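Local coordinates for 4-hydroxybenzoyl-CoA thioesterase (Staphylococcus aureus, PDB 6FDG), which probably hydrolyses the thioester of DHNA-CoA, a step of the vitamin K2 pathway, as a hot-dog-fold thioesterase of the 4-hydroxybenzoyl-CoA thioesterase family, at residues 1-5 with 144-148; 37-43 with 128-133; 86-92 with 104-110. One frame throughout, in Å; residues are numbered along the deposited sequence.

Interaction 1 (1-5 with 144-148); sequences MIYSI and KIVEI
Ile2 lies side by side with Val146, both side chains pointing the same way, and its CD1 comes 3.7 Å from Val146 CB. The other branch of Ile2 serves a second partner: chi1 of -61° sets CG2 anti to the backbone N, where it meets Ile148 CG2 at 3.7 Å; the two side chains cross at about a right angle. Val136 of helix 127-141 packs on Ile2 as well, which places this apolar face toward the helices.

On the other face, Tyr3 and Glu147 are paired. The phenol ring covers the backbone of Glu147, whose CA sits 4.1 Å above the ring plane over its centre; Glu147 CB makes an off-centre CH-pi contact, 29° from the ring normal. Ile145 CG2 meets the edge of the same ring. Because Glu147 runs on extended past CG, its carboxylate passes the ring and reaches Ile5, with OE2 3.6 Å from Ile5 CB. Lys77 adds a cation-pi contact to Tyr3.

Between the faces, the two backbones are joined by alternating bonds: Val146 N gives to Met1 O, Tyr3 N to Val146 O at 2.9 Å, and Ile148 N to Tyr3 O. The terminal Met1 N adds a bond to Lys144 O of 2.7 Å.

At the polar edge a water accepts from Ile5 N and lies 2.7 Å from Glu147 OE2 and near Ile148 O, while another bonds Tyr3 OH. The end-to-end directions of the segments differ by 22°, and the bridges Ile2-Val146 and Tyr3-Glu147 are parallel: a C-terminal strand after helix 127-141 is added beside the N-terminal strand of the hot-dog sheet.

Interaction 2 (37-43 with 128-133); sequences YISKLGF and DWHEAY
Phe43 lies against Trp129 from its first side-chain carbon onward. Its CB stands over the six-membered ring of the indole, 3.8 Å from the centroid and 17° off the normal, a CH-pi contact. Farther out, CG faces CD2 and CE2 of Trp129, and CD1 comes 3.5 Å from Trp129 CD1. The phenyl and five-membered rings form a face-to-face stack, with centroids 4.2 Å apart and planes at 30°, the two side chains sliding past each other in opposite directions. Beyond the stack, Phe43 CE1 approaches Asp128 OD2, and CZ is 3.5 Å from Asp128 O. The remaining rim is met by Ala132, whose CB touches CE2 at 3.6 Å near the ring plane.

Phe43 comes just after the end of helix 26-41, where Gly42, at positive phi, belongs to a Schellman motif in which Phe43 N bonds to Ile38 O and Gly42 N to Ser39 O. The last turn itself supplies Leu41, whose CD2 packs 3.7 Å from Tyr133 CE1, and Ile38, whose CG2 meets the far end of the indole at Trp129 CH2, 3.8 Å away.

No hydrogen bond joins the segments, so the contact is one of packing. Helix 26-41, the long helix that the hot-dog sheet wraps around, is crossed near its C-terminal end by helix 127-141, the short segments running at 95° with axes 11.8 Å apart; Val80 of strand 73-83 lies against both Tyr37 and Tyr133.

Interaction 3 (86-92 with 104-110); sequences LRSVYKY and TGSTELI
Tyr92 lays the edge of its ring along Gly105, Ser106 and Thr107, with Gly105 C and Thr107 N near the ring plane. Its CG, anti to the carbonyl carbon (chi1 -50°), directs the ring along the neighbouring strand rather than straight off the sheet, and the phenol oxygen ends 2.7 Å from Thr107 OG1 in a hydrogen bond that either hydroxyl could donate. Gly105, the cross-strand partner of Tyr92, has no side chain where the ring starts. Arg34 also bonds Tyr92 OH, and Phe30 stacks on the ring.

On the same face Tyr90 crosses Leu109 at about a right angle, its CD1 3.9 Å from Leu109 CD2, while Tyr90 OH bonds Tyr133.

Ser88-Leu109, Tyr90-Thr107 and Tyr92-Gly105 are the hydrogen-bonded pairs of an antiparallel hairpin whose short segments run at 163°. Ser88 and Leu109 exchange both backbone bonds, Leu109 N to Ser88 O at 2.8 Å, as do Tyr90 with Thr107 and Tyr92 with Gly105.

On the opposite face Glu108 OE2 lies 3.4 Å from Arg87 CD but 3.8 Å from Arg87 NE, a long salt bridge with guanidinium and carboxylate 64° apart; Glu108 OE1 bonds Thr58. The charge pairing is therefore probably weak: the backbone bonds, which do not depend on the side chains, hold the strands together, and the Tyr92-Thr107 hydroxyl pair is the side-chain hydrogen bond across them.

In the fold
Interactions 1 and 3 lie on the same mixed sheet, their centres 16 Å apart and their nearest atoms about 7 Å apart; strand 73-83 pairs with both strand 2-9 and strand 88-95 and so connects them. Interaction 2 joins helices 26-41 and 127-141 and touches both. Lys40 NZ comes 2.8 Å from Ile5 O of interaction 1, and Tyr133 OH lies 2.7 Å from Tyr90 OH of interaction 3, a probable hydrogen bond. Along the chain, 86-92 with 104-110 is innermost, enclosed by 37-43 with 128-133, which 1-5 with 144-148 encloses in turn. The hot-dog sheet is thus tied to its helices, and the N-terminal strand and short strand 146-147, near the C-terminus, lie side by side at one end of the sheet.

Interaction 1 (1-5 with 144-148)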
loop_
_atom_site.group_PDB
_atom_site.type_symbol
_atom_site.label_atom_id
_atom_site.label_comp_id
_atom_site.label_asym_id
_atom_site.label_seq_id
_atom_site.Cartn_x
_atom_site.Cartn_y
_atom_site.Cartn_z
ATOM N N MET A 1 11.061 -0.824 31.264
ATOM C CA MET A 1 11.845 -0.707 30.046
ATOM C C MET A 1 11.991 0.766 29.628
ATOM O O MET A 1 11.222 1.661 30.062
ATOM C CB MET A 1 11.172 -1.430 28.910
ATOM C CG MET A 1 10.735 -2.856 29.013
ATOM S SD MET A 1 12.164 -3.875 29.351
ATOM C CE MET A 1 11.397 -5.429 29.724
ATOM N N ILE A 2 13.027 1.027 28.843
ATOM C CA ILE A 2 13.235 2.238 28.127
ATOM C C ILE A 2 12.325 2.237 26.901
ATOM O O ILE A 2 12.416 1.257 26.099
ATOM C CB ILE A 2 14.702 2.390 27.687
ATOM C CG1 ILE A 2 15.741 2.434 28.854
ATOM C CG2 ILE A 2 14.868 3.563 26.764
ATOM C CD1 ILE A 2 15.267 2.880 30.127
ATOM N N TYR A 3 11.465 3.169 26.698
ATOM C CA TYR A 3 10.502 3.125 25.607
ATOM C C TYR A 3 10.228 4.423 25.008
ATOM O O TYR A 3 10.499 5.500 25.625
ATOM C CB TYR A 3 9.206 2.503 26.069
ATOM C CG TYR A 3 8.359 3.338 27.109
ATOM C CD1 TYR A 3 7.451 4.241 26.735
ATOM C CD2 TYR A 3 8.627 3.223 28.485
ATOM C CE1 TYR A 3 6.698 5.069 27.675
ATOM C CE2 TYR A 3 7.937 4.007 29.439
ATOM C CZ TYR A 3 7.049 4.920 28.966
ATOM O OH TYR A 3 6.253 5.717 29.852
ATOM N N SER A 4 9.741 4.524 23.766
ATOM C CA SER A 4 9.264 5.688 23.116
ATOM C C SER A 4 7.711 5.586 22.965
ATOM O O SER A 4 7.150 4.491 22.990
ATOM C CB SER A 4 9.929 5.935 21.759
ATOM O OG SER A 4 9.694 4.813 20.941
ATOM N N ILE A 5 7.080 6.766 22.788
ATOM C CA ILE A 5 5.685 6.863 22.375
ATOM C C ILE A 5 5.588 7.637 21.147
ATOM O O ILE A 5 6.128 8.766 21.026
ATOM C CB ILE A 5 4.786 7.581 23.486
ATOM C CG1 ILE A 5 4.853 6.789 24.751
ATOM C CG2 ILE A 5 3.341 7.784 22.918
ATOM C CD1 ILE A 5 4.137 5.520 24.788
ATOM N N LYS A 144 14.609 -0.502 34.869
ATOM C CA LYS A 144 14.368 0.898 34.664
ATOM C C LYS A 144 13.197 1.182 33.741
ATOM O O LYS A 144 12.994 0.393 32.767
ATOM C CB LYS A 144 15.558 1.631 34.051
ATOM C CG LYS A 144 16.596 2.261 34.933
ATOM C CD LYS A 144 17.301 1.204 35.673
ATOM C CE LYS A 144 18.238 1.864 36.693
ATOM N NZ LYS A 144 18.973 0.754 37.324
ATOM N N ILE A 145 12.371 2.180 34.037
ATOM C CA ILE A 145 11.219 2.583 33.305
ATOM C C ILE A 145 11.422 4.020 32.921
ATOM O O ILE A 145 11.375 4.995 33.773
ATOM C CB ILE A 145 9.868 2.414 34.057
ATOM C CG1 ILE A 145 9.765 0.962 34.487
ATOM C CG2 ILE A 145 8.726 2.930 33.171
ATOM C CD1 ILE A 145 8.614 0.597 35.412
ATOM N N VAL A 146 11.670 4.384 31.679
ATOM C CA VAL A 146 11.894 5.710 31.208
ATOM C C VAL A 146 11.273 5.972 29.826
ATOM O O VAL A 146 11.581 5.079 28.908
ATOM C CB VAL A 146 13.473 5.960 31.086
ATOM C CG1 VAL A 146 13.793 7.351 30.579
ATOM C CG2 VAL A 146 14.169 5.625 32.399
ATOM N N GLU A 147 10.585 7.032 29.538
ATOM C CA GLU A 147 10.205 7.406 28.203
ATOM C C GLU A 147 11.231 8.237 27.616
ATOM O O GLU A 147 11.493 9.411 28.139
ATOM C CB GLU A 147 8.883 8.123 28.117
ATOM C CG GLU A 147 8.328 8.398 26.726
ATOM C CD GLU A 147 7.227 9.446 26.473
ATOM O OE1 GLU A 147 6.707 9.986 27.421
ATOM O OE2 GLU A 147 6.916 9.883 25.316
ATOM N N ILE A 148 11.899 7.844 26.537
ATOM C CA ILE A 148 12.820 8.717 25.844
ATOM C C ILE A 148 12.105 9.634 24.975
ATOM O O ILE A 148 11.052 9.349 24.378
ATOM C CB ILE A 148 13.893 7.899 25.064
ATOM C CG1 ILE A 148 13.234 6.932 24.026
ATOM C CG2 ILE A 148 14.777 7.164 26.082
ATOM C CD1 ILE A 148 14.270 6.270 23.111
HETATM O O HOH W 1 4.544 7.631 28.788
HETATM O O HOH W 2 8.527 9.296 23.272
#

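Interaction 2 (37-43 with 128-133)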
loop_
_atom_site.group_PDB
_atom_site.type_symbol
_atom_site.label_atom_id
_atom_site.label_comp_id
_atom_site.label_asym_id
_atom_site.label_seq_id
_atom_site.Cartn_x
_atom_site.Cartn_y
_atom_site.Cartn_z
ATOM N N TYR A 37 11.687 5.659 17.756
ATOM C CA TYR A 37 12.508 5.173 18.880
ATOM C C TYR A 37 13.961 5.495 18.557
ATOM O O TYR A 37 14.713 6.047 19.386
ATOM C CB TYR A 37 12.269 3.690 19.148
ATOM C CG TYR A 37 13.125 3.097 20.181
ATOM C CD1 TYR A 37 14.421 2.646 19.897
ATOM C CD2 TYR A 37 12.673 2.934 21.508
ATOM C CE1 TYR A 37 15.232 2.073 20.847
ATOM C CE2 TYR A 37 13.457 2.347 22.489
ATOM C CZ TYR A 37 14.737 1.931 22.183
ATOM O OH TYR A 37 15.538 1.335 23.194
ATOM N N ILE A 38 14.444 5.084 17.394
ATOM C CA ILE A 38 15.839 5.267 17.065
ATOM C C ILE A 38 16.152 6.764 17.066
ATOM O O ILE A 38 17.302 7.117 17.551
ATOM C CB ILE A 38 16.055 4.583 15.664
ATOM C CG1 ILE A 38 15.921 3.075 15.760
ATOM C CG2 ILE A 38 17.408 5.065 15.033
ATOM C CD1 ILE A 38 15.917 2.381 14.404
ATOM N N SER A 39 15.354 7.567 16.468
ATOM C CA SER A 39 15.642 9.007 16.511
ATOM C C SER A 39 15.743 9.544 17.925
ATOM O O SER A 39 16.631 10.303 18.365
ATOM C CB SER A 39 14.609 9.717 15.690
ATOM O OG SER A 39 14.772 11.092 15.499
ATOM N N LYS A 40 14.796 9.189 18.751
ATOM C CA LYS A 40 14.784 9.657 20.159
ATOM C C LYS A 40 15.941 9.173 20.897
ATOM O O LYS A 40 16.432 9.880 21.867
ATOM C CB LYS A 40 13.422 9.299 20.781
ATOM C CG LYS A 40 12.308 10.145 20.266
ATOM C CD LYS A 40 10.886 9.689 20.581
ATOM C CE LYS A 40 9.882 10.688 20.317
ATOM N NZ LYS A 40 8.517 10.161 20.521
ATOM N N LEU A 41 16.538 8.053 20.623
ATOM C CA LEU A 41 17.692 7.529 21.293
ATOM C C LEU A 41 18.901 8.314 20.798
ATOM O O LEU A 41 19.898 8.247 21.549
ATOM C CB LEU A 41 17.854 6.010 21.040
ATOM C CG LEU A 41 18.724 5.264 21.919
ATOM C CD1 LEU A 41 18.290 5.360 23.397
ATOM C CD2 LEU A 41 18.820 3.833 21.362
ATOM N N GLY A 42 18.839 9.046 19.715
ATOM C CA GLY A 42 19.894 9.932 19.203
ATOM C C GLY A 42 20.418 9.520 17.881
ATOM O O GLY A 42 21.511 10.039 17.505
ATOM N N PHE A 43 19.740 8.754 17.047
ATOM C CA PHE A 43 20.355 8.219 15.814
ATOM C C PHE A 43 19.455 8.352 14.615
ATOM O O PHE A 43 18.268 8.585 14.689
ATOM C CB PHE A 43 20.706 6.739 16.026
ATOM C CG PHE A 43 21.646 6.492 17.177
ATOM C CD1 PHE A 43 23.007 6.809 17.024
ATOM C CD2 PHE A 43 21.239 6.015 18.386
ATOM C CE1 PHE A 43 23.881 6.608 18.108
ATOM C CE2 PHE A 43 22.041 5.928 19.504
ATOM C CZ PHE A 43 23.423 6.227 19.348
ATOM N N ASP A 128 28.916 3.701 18.116
ATOM C CA ASP A 128 28.115 4.612 18.904
ATOM C C ASP A 128 26.688 4.016 19.082
ATOM O O ASP A 128 26.095 4.164 20.221
ATOM C CB ASP A 128 27.978 5.954 18.219
ATOM C CG ASP A 128 27.732 5.904 16.633
ATOM O OD1 ASP A 128 28.129 4.951 15.841
ATOM O OD2 ASP A 128 27.151 6.926 16.160
ATOM N N TRP A 129 26.094 3.441 18.028
ATOM C CA TRP A 129 24.752 2.790 18.197
ATOM C C TRP A 129 24.930 1.634 19.117
ATOM O O TRP A 129 24.090 1.422 20.053
ATOM C CB TRP A 129 24.246 2.300 16.834
ATOM C CG TRP A 129 23.851 3.264 15.854
ATOM C CD1 TRP A 129 24.586 4.273 15.285
ATOM C CD2 TRP A 129 22.589 3.266 15.117
ATOM N NE1 TRP A 129 23.884 4.876 14.272
ATOM C CE2 TRP A 129 22.696 4.250 14.112
ATOM C CE3 TRP A 129 21.436 2.501 15.214
ATOM C CZ2 TRP A 129 21.678 4.535 13.260
ATOM C CZ3 TRP A 129 20.405 2.813 14.259
ATOM C CH2 TRP A 129 20.586 3.817 13.361
ATOM N N HIS A 130 25.910 0.747 19.004
ATOM C CA HIS A 130 26.145 -0.324 19.922
ATOM C C HIS A 130 26.264 0.065 21.377
ATOM O O HIS A 130 25.714 -0.588 22.264
ATOM C CB HIS A 130 27.422 -1.163 19.492
ATOM C CG HIS A 130 27.796 -2.174 20.465
ATOM N ND1 HIS A 130 27.117 -3.301 20.676
ATOM C CD2 HIS A 130 28.861 -2.197 21.342
ATOM C CE1 HIS A 130 27.724 -4.048 21.600
ATOM N NE2 HIS A 130 28.790 -3.373 22.021
ATOM N N GLU A 131 26.989 1.169 21.593
ATOM C CA GLU A 131 27.183 1.556 23.028
ATOM C C GLU A 131 25.793 1.922 23.559
ATOM O O GLU A 131 25.560 1.538 24.707
ATOM C CB GLU A 131 28.157 2.735 23.069
ATOM C CG GLU A 131 28.218 3.524 24.405
ATOM C CD GLU A 131 29.105 4.789 24.298
ATOM O OE1 GLU A 131 28.921 5.627 23.379
ATOM O OE2 GLU A 131 30.018 4.947 25.137
ATOM N N ALA A 132 25.007 2.671 22.790
ATOM C CA ALA A 132 23.661 3.131 23.264
ATOM C C ALA A 132 22.702 1.952 23.481
ATOM O O ALA A 132 22.108 1.810 24.573
ATOM C CB ALA A 132 23.109 4.136 22.385
ATOM N N TYR A 133 22.725 0.997 22.503
ATOM C CA TYR A 133 21.845 -0.157 22.685
ATOM C C TYR A 133 22.213 -1.054 23.814
ATOM O O TYR A 133 21.411 -1.679 24.474
ATOM C CB TYR A 133 21.716 -0.952 21.301
ATOM C CG TYR A 133 20.686 -0.367 20.345
ATOM C CD1 TYR A 133 20.810 0.827 19.753
ATOM C CD2 TYR A 133 19.548 -1.082 20.081
ATOM C CE1 TYR A 133 19.860 1.355 18.887
ATOM C CE2 TYR A 133 18.580 -0.587 19.187
ATOM C CZ TYR A 133 18.703 0.609 18.685
ATOM O OH TYR A 133 17.748 1.165 17.807
#

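Interaction 3 (86-92 with 104-110)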
loop_
_atom_site.group_PDB
_atom_site.type_symbol
_atom_site.label_atom_id
_atom_site.label_comp_id
_atom_site.label_asym_id
_atom_site.label_seq_id
_atom_site.Cartn_x
_atom_site.Cartn_y
_atom_site.Cartn_z
ATOM N N LEU A 86 24.178 -8.755 16.452
ATOM C CA LEU A 86 23.710 -9.274 15.230
ATOM C C LEU A 86 22.188 -9.079 14.975
ATOM O O LEU A 86 21.803 -9.133 13.781
ATOM C CB LEU A 86 24.044 -10.718 15.097
ATOM C CG LEU A 86 25.596 -10.982 14.818
ATOM C CD1 LEU A 86 25.846 -12.465 14.887
ATOM C CD2 LEU A 86 26.060 -10.455 13.526
ATOM N N ARG A 87 21.414 -8.896 16.017
ATOM C CA ARG A 87 19.937 -8.762 15.843
ATOM C C ARG A 87 19.306 -8.140 16.987
ATOM O O ARG A 87 19.712 -8.238 18.174
ATOM C CB ARG A 87 19.293 -10.076 15.588
ATOM C CG ARG A 87 19.296 -11.059 16.701
ATOM C CD ARG A 87 18.992 -12.521 16.262
ATOM N NE ARG A 87 19.555 -12.758 14.916
ATOM C CZ ARG A 87 20.770 -13.248 14.610
ATOM N NH1 ARG A 87 21.618 -13.767 15.552
ATOM N NH2 ARG A 87 21.119 -13.237 13.314
ATOM N N SER A 88 18.246 -7.407 16.703
ATOM C CA SER A 88 17.461 -6.728 17.751
ATOM C C SER A 88 15.996 -7.189 17.663
ATOM O O SER A 88 15.504 -7.352 16.476
ATOM C CB SER A 88 17.430 -5.278 17.620
ATOM O OG SER A 88 18.740 -4.653 17.854
ATOM N N VAL A 89 15.312 -7.367 18.757
ATOM C CA VAL A 89 13.852 -7.630 18.758
ATOM C C VAL A 89 13.190 -6.442 19.427
ATOM O O VAL A 89 13.461 -6.134 20.598
ATOM C CB VAL A 89 13.493 -8.908 19.486
ATOM C CG1 VAL A 89 11.973 -9.140 19.444
ATOM C CG2 VAL A 89 14.215 -10.093 18.836
ATOM N N TYR A 90 12.372 -5.712 18.686
ATOM C CA TYR A 90 11.541 -4.612 19.182
ATOM C C TYR A 90 10.198 -5.167 19.513
ATOM O O TYR A 90 9.647 -6.032 18.777
ATOM C CB TYR A 90 11.395 -3.518 18.152
ATOM C CG TYR A 90 12.636 -2.801 17.729
ATOM C CD1 TYR A 90 13.581 -3.364 16.918
ATOM C CD2 TYR A 90 12.903 -1.529 18.261
ATOM C CE1 TYR A 90 14.753 -2.666 16.572
ATOM C CE2 TYR A 90 14.074 -0.811 17.897
ATOM C CZ TYR A 90 14.921 -1.432 17.108
ATOM O OH TYR A 90 16.123 -0.730 16.723
ATOM N N LYS A 91 9.578 -4.671 20.578
ATOM C CA LYS A 91 8.180 -4.959 20.916
ATOM C C LYS A 91 7.418 -3.673 20.916
ATOM O O LYS A 91 7.918 -2.563 21.156
ATOM C CB LYS A 91 8.074 -5.667 22.287
ATOM C CG LYS A 91 8.407 -7.143 22.182
ATOM C CD LYS A 91 8.346 -7.893 23.507
ATOM C CE LYS A 91 6.933 -7.913 24.003
ATOM N NZ LYS A 91 6.787 -9.243 24.781
ATOM N N TYR A 92 6.106 -3.837 20.640
ATOM C CA TYR A 92 5.194 -2.723 20.504
ATOM C C TYR A 92 3.861 -2.958 21.179
ATOM O O TYR A 92 3.355 -4.099 21.273
ATOM C CB TYR A 92 4.796 -2.498 19.030
ATOM C CG TYR A 92 6.022 -2.443 18.110
ATOM C CD1 TYR A 92 6.507 -3.653 17.550
ATOM C CD2 TYR A 92 6.609 -1.273 17.757
ATOM C CE1 TYR A 92 7.652 -3.658 16.751
ATOM C CE2 TYR A 92 7.748 -1.266 16.903
ATOM C CZ TYR A 92 8.201 -2.453 16.377
ATOM O OH TYR A 92 9.320 -2.440 15.482
ATOM N N THR A 104 -0.633 -5.677 20.098
ATOM C CA THR A 104 0.732 -5.900 20.508
ATOM C C THR A 104 1.469 -6.520 19.367
ATOM O O THR A 104 0.854 -6.975 18.363
ATOM C CB THR A 104 0.874 -6.798 21.728
ATOM O OG1 THR A 104 0.344 -8.085 21.483
ATOM C CG2 THR A 104 0.076 -6.177 22.907
ATOM N N GLY A 105 2.812 -6.471 19.367
ATOM C CA GLY A 105 3.538 -7.229 18.308
ATOM C C GLY A 105 4.994 -7.086 18.504
ATOM O O GLY A 105 5.495 -6.525 19.565
ATOM N N SER A 106 5.774 -7.586 17.565
ATOM C CA SER A 106 7.205 -7.550 17.622
ATOM C C SER A 106 7.793 -7.616 16.246
ATOM O O SER A 106 7.163 -8.101 15.277
ATOM C CB SER A 106 7.790 -8.665 18.459
ATOM O OG SER A 106 7.463 -9.938 17.971
ATOM N N THR A 107 9.000 -7.108 16.079
ATOM C CA THR A 107 9.812 -7.227 14.868
ATOM C C THR A 107 11.240 -7.558 15.184
ATOM O O THR A 107 11.871 -6.805 16.033
ATOM C CB THR A 107 9.821 -5.986 14.016
ATOM O OG1 THR A 107 10.324 -4.869 14.816
ATOM C CG2 THR A 107 8.440 -5.618 13.431
ATOM N N GLU A 108 11.825 -8.560 14.544
ATOM C CA GLU A 108 13.296 -8.802 14.606
ATOM C C GLU A 108 13.896 -8.111 13.445
ATOM O O GLU A 108 13.426 -8.200 12.295
ATOM C CB GLU A 108 13.513 -10.297 14.580
ATOM C CG GLU A 108 15.059 -10.644 14.668
ATOM C CD GLU A 108 15.216 -12.127 14.526
ATOM O OE1 GLU A 108 14.803 -12.642 13.469
ATOM O OE2 GLU A 108 15.755 -12.747 15.421
ATOM N N LEU A 109 15.041 -7.420 13.687
ATOM C CA LEU A 109 15.798 -6.617 12.716
ATOM C C LEU A 109 17.243 -7.132 12.727
ATOM O O LEU A 109 17.768 -7.461 13.812
ATOM C CB LEU A 109 15.814 -5.161 13.011
ATOM C CG LEU A 109 14.621 -4.283 12.778
ATOM C CD1 LEU A 109 14.533 -3.971 11.372
ATOM C CD2 LEU A 109 13.311 -4.751 13.308
ATOM N N ILE A 110 17.851 -7.148 11.591
ATOM C CA ILE A 110 19.324 -7.413 11.395
ATOM C C ILE A 110 19.857 -6.213 10.644
ATOM O O ILE A 110 19.137 -5.392 10.113
ATOM C CB ILE A 110 19.643 -8.769 10.714
ATOM C CG1 ILE A 110 19.052 -8.820 9.298
ATOM C CG2 ILE A 110 19.118 -9.872 11.556
ATOM C CD1 ILE A 110 19.428 -9.979 8.399
#